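Local coordinates for beta-mannosidase (Trichoderma harzianum, PDB 4CVU), which probably hydrolyses terminal beta-linked mannose residues from the non-reducing ends of oligosaccharides, as a fungal enzyme of glycoside hydrolase family 2, at residues N417-L428 with G440-S450. Residues are numbered along the deposited sequence; the frame is centred on the assembly and turned at random.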
loop_
_atom_site.group_PDB
_atom_site.type_symbol
_atom_site.label_atom_id
_atom_site.label_comp_id
_atom_site.label_asym_id
_atom_site.label_seq_id
_atom_site.Cartn_x
_atom_site.Cartn_y
_atom_site.Cartn_z
ATOM N N ASN A 417 31.096 7.851 -18.976
ATOM C CA ASN A 417 31.884 9.064 -18.863
ATOM C C ASN A 417 31.069 10.306 -19.140
ATOM O O ASN A 417 31.597 11.414 -19.031
ATOM C CB ASN A 417 33.149 9.009 -19.723
ATOM C CG ASN A 417 32.848 8.718 -21.162
ATOM O OD1 ASN A 417 31.815 9.111 -21.650
ATOM N ND2 ASN A 417 33.696 7.933 -21.808
ATOM N N MET A 418 29.763 10.141 -19.401
ATOM C CA MET A 418 28.891 11.267 -19.729
ATOM C C MET A 418 27.440 10.978 -19.352
ATOM O O MET A 418 26.985 9.826 -19.454
ATOM C CB MET A 418 28.962 11.569 -21.255
ATOM C CG MET A 418 28.206 12.808 -21.685
ATOM S SD MET A 418 28.391 13.137 -23.472
ATOM C CE MET A 418 29.888 14.089 -23.503
ATOM N N LEU A 419 26.761 12.025 -18.861
ATOM C CA LEU A 419 25.321 12.116 -18.815
ATOM C C LEU A 419 24.855 13.295 -19.646
ATOM O O LEU A 419 25.455 14.394 -19.615
ATOM C CB LEU A 419 24.782 12.270 -17.363
ATOM C CG LEU A 419 25.099 11.160 -16.382
ATOM C CD1 LEU A 419 24.777 11.578 -14.949
ATOM C CD2 LEU A 419 24.351 9.900 -16.719
ATOM N N ARG A 420 23.748 13.108 -20.361
ATOM C CA ARG A 420 23.033 14.218 -20.918
ATOM C C ARG A 420 21.977 14.668 -19.948
ATOM O O ARG A 420 21.061 13.902 -19.662
ATOM C CB ARG A 420 22.355 13.846 -22.231
ATOM C CG ARG A 420 21.305 14.856 -22.635
ATOM C CD ARG A 420 21.004 14.720 -24.111
ATOM N NE ARG A 420 19.920 15.604 -24.530
ATOM C CZ ARG A 420 18.737 15.231 -25.014
ATOM N NH1 ARG A 420 18.391 13.958 -25.145
ATOM N NH2 ARG A 420 17.876 16.160 -25.377
ATOM N N VAL A 421 22.103 15.897 -19.462
ATOM C CA VAL A 421 21.145 16.484 -18.550
ATOM C C VAL A 421 19.992 17.049 -19.395
ATOM O O VAL A 421 20.027 18.177 -19.875
ATOM C CB VAL A 421 21.768 17.555 -17.630
ATOM C CG1 VAL A 421 20.770 18.000 -16.572
ATOM C CG2 VAL A 421 22.998 17.024 -16.962
ATOM N N TRP A 422 18.971 16.212 -19.534
ATOM C CA TRP A 422 17.854 16.380 -20.425
ATOM C C TRP A 422 16.999 17.606 -20.114
ATOM O O TRP A 422 16.727 17.890 -18.959
ATOM C CB TRP A 422 16.990 15.102 -20.321
ATOM C CG TRP A 422 15.685 15.180 -21.079
ATOM C CD1 TRP A 422 15.513 14.935 -22.418
ATOM C CD2 TRP A 422 14.407 15.527 -20.561
ATOM N NE1 TRP A 422 14.185 15.080 -22.753
ATOM C CE2 TRP A 422 13.490 15.459 -21.634
ATOM C CE3 TRP A 422 13.939 15.918 -19.296
ATOM C CZ2 TRP A 422 12.129 15.766 -21.481
ATOM C CZ3 TRP A 422 12.596 16.204 -19.137
ATOM C CH2 TRP A 422 11.705 16.138 -20.223
ATOM N N SER A 423 16.566 18.323 -21.149
ATOM C CA SER A 423 15.585 19.423 -20.964
ATOM C C SER A 423 14.198 18.909 -21.350
ATOM O O SER A 423 14.075 18.245 -22.378
ATOM C CB SER A 423 15.976 20.662 -21.799
ATOM O OG SER A 423 16.106 20.344 -23.204
ATOM N N SER A 424 13.145 19.204 -20.578
ATOM C CA SER A 424 13.147 20.065 -19.415
ATOM C C SER A 424 12.487 19.418 -18.234
ATOM O O SER A 424 11.278 19.126 -18.247
ATOM C CB SER A 424 12.465 21.423 -19.683
ATOM O OG SER A 424 12.175 22.149 -18.462
ATOM N N GLY A 425 13.405 18.987 -17.382
ATOM C CA GLY A 425 13.461 19.231 -15.944
ATOM C C GLY A 425 14.075 20.609 -15.717
ATOM O O GLY A 425 13.409 21.641 -15.947
ATOM N N THR A 426 15.317 20.648 -15.264
ATOM C CA THR A 426 15.837 21.904 -14.773
ATOM C C THR A 426 17.335 22.110 -14.850
ATOM O O THR A 426 18.063 21.150 -15.094
ATOM C CB THR A 426 15.408 22.043 -13.301
ATOM O OG1 THR A 426 15.457 23.425 -12.914
ATOM C CG2 THR A 426 16.273 21.251 -12.408
ATOM N N TYR A 427 17.786 23.350 -14.565
ATOM C CA TYR A 427 19.213 23.641 -14.349
ATOM C C TYR A 427 19.618 23.077 -13.006
ATOM O O TYR A 427 19.047 23.439 -11.989
ATOM C CB TYR A 427 19.555 25.166 -14.426
ATOM C CG TYR A 427 19.032 25.832 -15.669
ATOM C CD1 TYR A 427 19.725 25.755 -16.867
ATOM C CD2 TYR A 427 17.797 26.472 -15.664
ATOM C CE1 TYR A 427 19.224 26.338 -18.020
ATOM C CE2 TYR A 427 17.294 27.069 -16.803
ATOM C CZ TYR A 427 17.997 26.973 -17.982
ATOM O OH TYR A 427 17.448 27.541 -19.111
ATOM N N LEU A 428 20.615 22.186 -13.000
ATOM C CA LEU A 428 20.998 21.520 -11.773
ATOM C C LEU A 428 21.639 22.476 -10.801
ATOM O O LEU A 428 22.405 23.390 -11.175
ATOM C CB LEU A 428 21.953 20.336 -12.025
ATOM C CG LEU A 428 21.459 19.214 -12.946
ATOM C CD1 LEU A 428 22.507 18.128 -13.021
ATOM C CD2 LEU A 428 20.127 18.624 -12.487
ATOM N N GLY A 440 34.398 12.987 -12.307
ATOM C CA GLY A 440 34.771 12.950 -13.730
ATOM C C GLY A 440 33.706 12.526 -14.730
ATOM O O GLY A 440 34.018 11.907 -15.758
ATOM N N VAL A 441 32.447 12.860 -14.444
ATOM C CA VAL A 441 31.363 12.567 -15.358
ATOM C C VAL A 441 31.060 13.840 -16.146
ATOM O O VAL A 441 30.669 14.869 -15.582
ATOM C CB VAL A 441 30.127 12.043 -14.578
ATOM C CG1 VAL A 441 28.999 11.642 -15.506
ATOM C CG2 VAL A 441 30.501 10.882 -13.644
ATOM N N LEU A 442 31.234 13.804 -17.476
ATOM C CA LEU A 442 30.885 14.969 -18.291
ATOM C C LEU A 442 29.395 15.175 -18.298
ATOM O O LEU A 442 28.651 14.182 -18.431
ATOM C CB LEU A 442 31.378 14.777 -19.756
ATOM C CG LEU A 442 32.901 14.872 -19.908
ATOM C CD1 LEU A 442 33.343 14.512 -21.337
ATOM C CD2 LEU A 442 33.368 16.275 -19.568
ATOM N N LEU A 443 28.941 16.426 -18.131
ATOM C CA LEU A 443 27.546 16.780 -18.167
ATOM C C LEU A 443 27.187 17.625 -19.392
ATOM O O LEU A 443 27.416 18.834 -19.416
ATOM C CB LEU A 443 27.122 17.542 -16.894
ATOM C CG LEU A 443 27.201 16.743 -15.628
ATOM C CD1 LEU A 443 26.666 17.475 -14.413
ATOM C CD2 LEU A 443 26.586 15.380 -15.812
ATOM N N TRP A 444 26.595 17.003 -20.382
ATOM C CA TRP A 444 26.069 17.721 -21.493
ATOM C C TRP A 444 24.797 18.384 -21.012
ATOM O O TRP A 444 23.857 17.710 -20.793
ATOM C CB TRP A 444 25.816 16.734 -22.613
ATOM C CG TRP A 444 24.745 17.005 -23.608
ATOM C CD1 TRP A 444 23.743 17.924 -23.569
ATOM C CD2 TRP A 444 24.607 16.343 -24.853
ATOM N NE1 TRP A 444 22.981 17.843 -24.681
ATOM C CE2 TRP A 444 23.485 16.881 -25.494
ATOM C CE3 TRP A 444 25.286 15.303 -25.454
ATOM C CZ2 TRP A 444 23.053 16.442 -26.742
ATOM C CZ3 TRP A 444 24.864 14.879 -26.706
ATOM C CH2 TRP A 444 23.757 15.424 -27.315
ATOM N N SER A 445 24.750 19.702 -20.978
ATOM C CA SER A 445 23.684 20.434 -20.383
ATOM C C SER A 445 22.810 21.183 -21.359
ATOM O O SER A 445 23.216 21.431 -22.484
ATOM C CB SER A 445 24.200 21.365 -19.289
ATOM O OG SER A 445 25.031 20.631 -18.457
ATOM N N GLU A 446 21.596 21.493 -20.917
ATOM C CA GLU A 446 20.591 22.050 -21.826
ATOM C C GLU A 446 19.797 23.162 -21.165
ATOM O O GLU A 446 19.666 23.209 -19.942
ATOM C CB GLU A 446 19.666 20.933 -22.352
ATOM C CG GLU A 446 20.440 19.885 -23.161
ATOM C CD GLU A 446 19.599 18.911 -24.005
ATOM O OE1 GLU A 446 18.370 18.815 -23.891
ATOM O OE2 GLU A 446 20.216 18.197 -24.805
ATOM N N PHE A 447 19.283 24.070 -21.988
ATOM C CA PHE A 447 18.362 25.100 -21.529
ATOM C C PHE A 447 16.929 24.543 -21.454
ATOM O O PHE A 447 16.566 23.658 -22.233
ATOM C CB PHE A 447 18.406 26.320 -22.463
ATOM C CG PHE A 447 19.772 26.979 -22.587
ATOM C CD1 PHE A 447 20.705 26.938 -21.566
ATOM C CD2 PHE A 447 20.092 27.685 -23.742
ATOM C CE1 PHE A 447 21.925 27.560 -21.697
ATOM C CE2 PHE A 447 21.319 28.318 -23.880
ATOM C CZ PHE A 447 22.245 28.247 -22.852
ATOM N N GLN A 448 16.085 25.076 -20.551
ATOM C CA GLN A 448 14.799 24.414 -20.264
ATOM C C GLN A 448 13.712 24.636 -21.318
ATOM O O GLN A 448 12.728 25.311 -21.097
ATOM C CB GLN A 448 14.336 24.750 -18.835
ATOM C CG GLN A 448 15.402 24.485 -17.782
ATOM C CD GLN A 448 15.978 23.088 -17.861
ATOM O OE1 GLN A 448 15.254 22.126 -18.039
ATOM N NE2 GLN A 448 17.283 22.965 -17.696
ATOM N N PHE A 449 13.911 24.071 -22.498
ATOM C CA PHE A 449 12.941 24.171 -23.554
ATOM C C PHE A 449 12.829 22.798 -24.253
ATOM O O PHE A 449 13.846 22.212 -24.622
ATOM C CB PHE A 449 13.369 25.232 -24.571
ATOM C CG PHE A 449 13.524 26.605 -23.986
ATOM C CD1 PHE A 449 12.441 27.491 -23.950
ATOM C CD2 PHE A 449 14.755 27.027 -23.490
ATOM C CE1 PHE A 449 12.604 28.782 -23.426
ATOM C CE2 PHE A 449 14.909 28.286 -22.956
ATOM C CZ PHE A 449 13.821 29.171 -22.922
ATOM N N SER A 450 11.602 22.292 -24.433
ATOM C CA SER A 450 11.452 20.868 -24.716
ATOM C C SER A 450 10.136 20.398 -25.383
ATOM O O SER A 450 9.055 20.553 -24.826
ATOM C CB SER A 450 11.723 20.101 -23.399
ATOM O OG SER A 450 11.668 18.700 -23.582
HETATM O O HOH W 1 18.059 20.007 -17.522
#
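Arg420 reaches past Trp444 to grip Glu446 side-on: NE lies 2.6 Å from Glu446 OE2, the carboxylate oxygen sitting near the guanidinium plane, while NH2 bonds OE1 at 3.1 Å. Their planes are nonetheless 53° apart, and NE meets OE2 from above the carboxylate plane. With CG anti to the backbone N (chi1 164°) and the chain extended to NE, Arg420 lays CD over one face of the indole, 3.8 Å from the centroid of the five-membered ring of Trp444, a CH-pi contact. Each carboxylate oxygen of Glu446 has a second donor: Trp444 NE1 uses the anti lone pair of OE2, and Ser423 OG donates to Glu446 OE1 at 2.8 Å. A glutamine in place of Glu446 would probably leave the Arg420 charge without this mate. Arg420 NH1 also forms a salt bridge with Glu594. Farther along, Tyr427 receives CG of Gln448 over its ring face, and its OH accepts from Gln448 N at 3.2 Å while also bonding Glu467. A water donates to both Trp422 O and Thr426 O, and Ser450 OG donates to Ser423 O at 2.7 Å, next to the cis peptide before Ser424. Four backbone bonds, from Leu442 N to Asn417 O through Val421 N to Trp444 O, join strands 418-421 and 442-446 at 14°, parallel neighbours linked by helix 430-439: a beta-alpha-beta unit, consistent with the TIM-barrel catalytic domain of family 2 glycosidases.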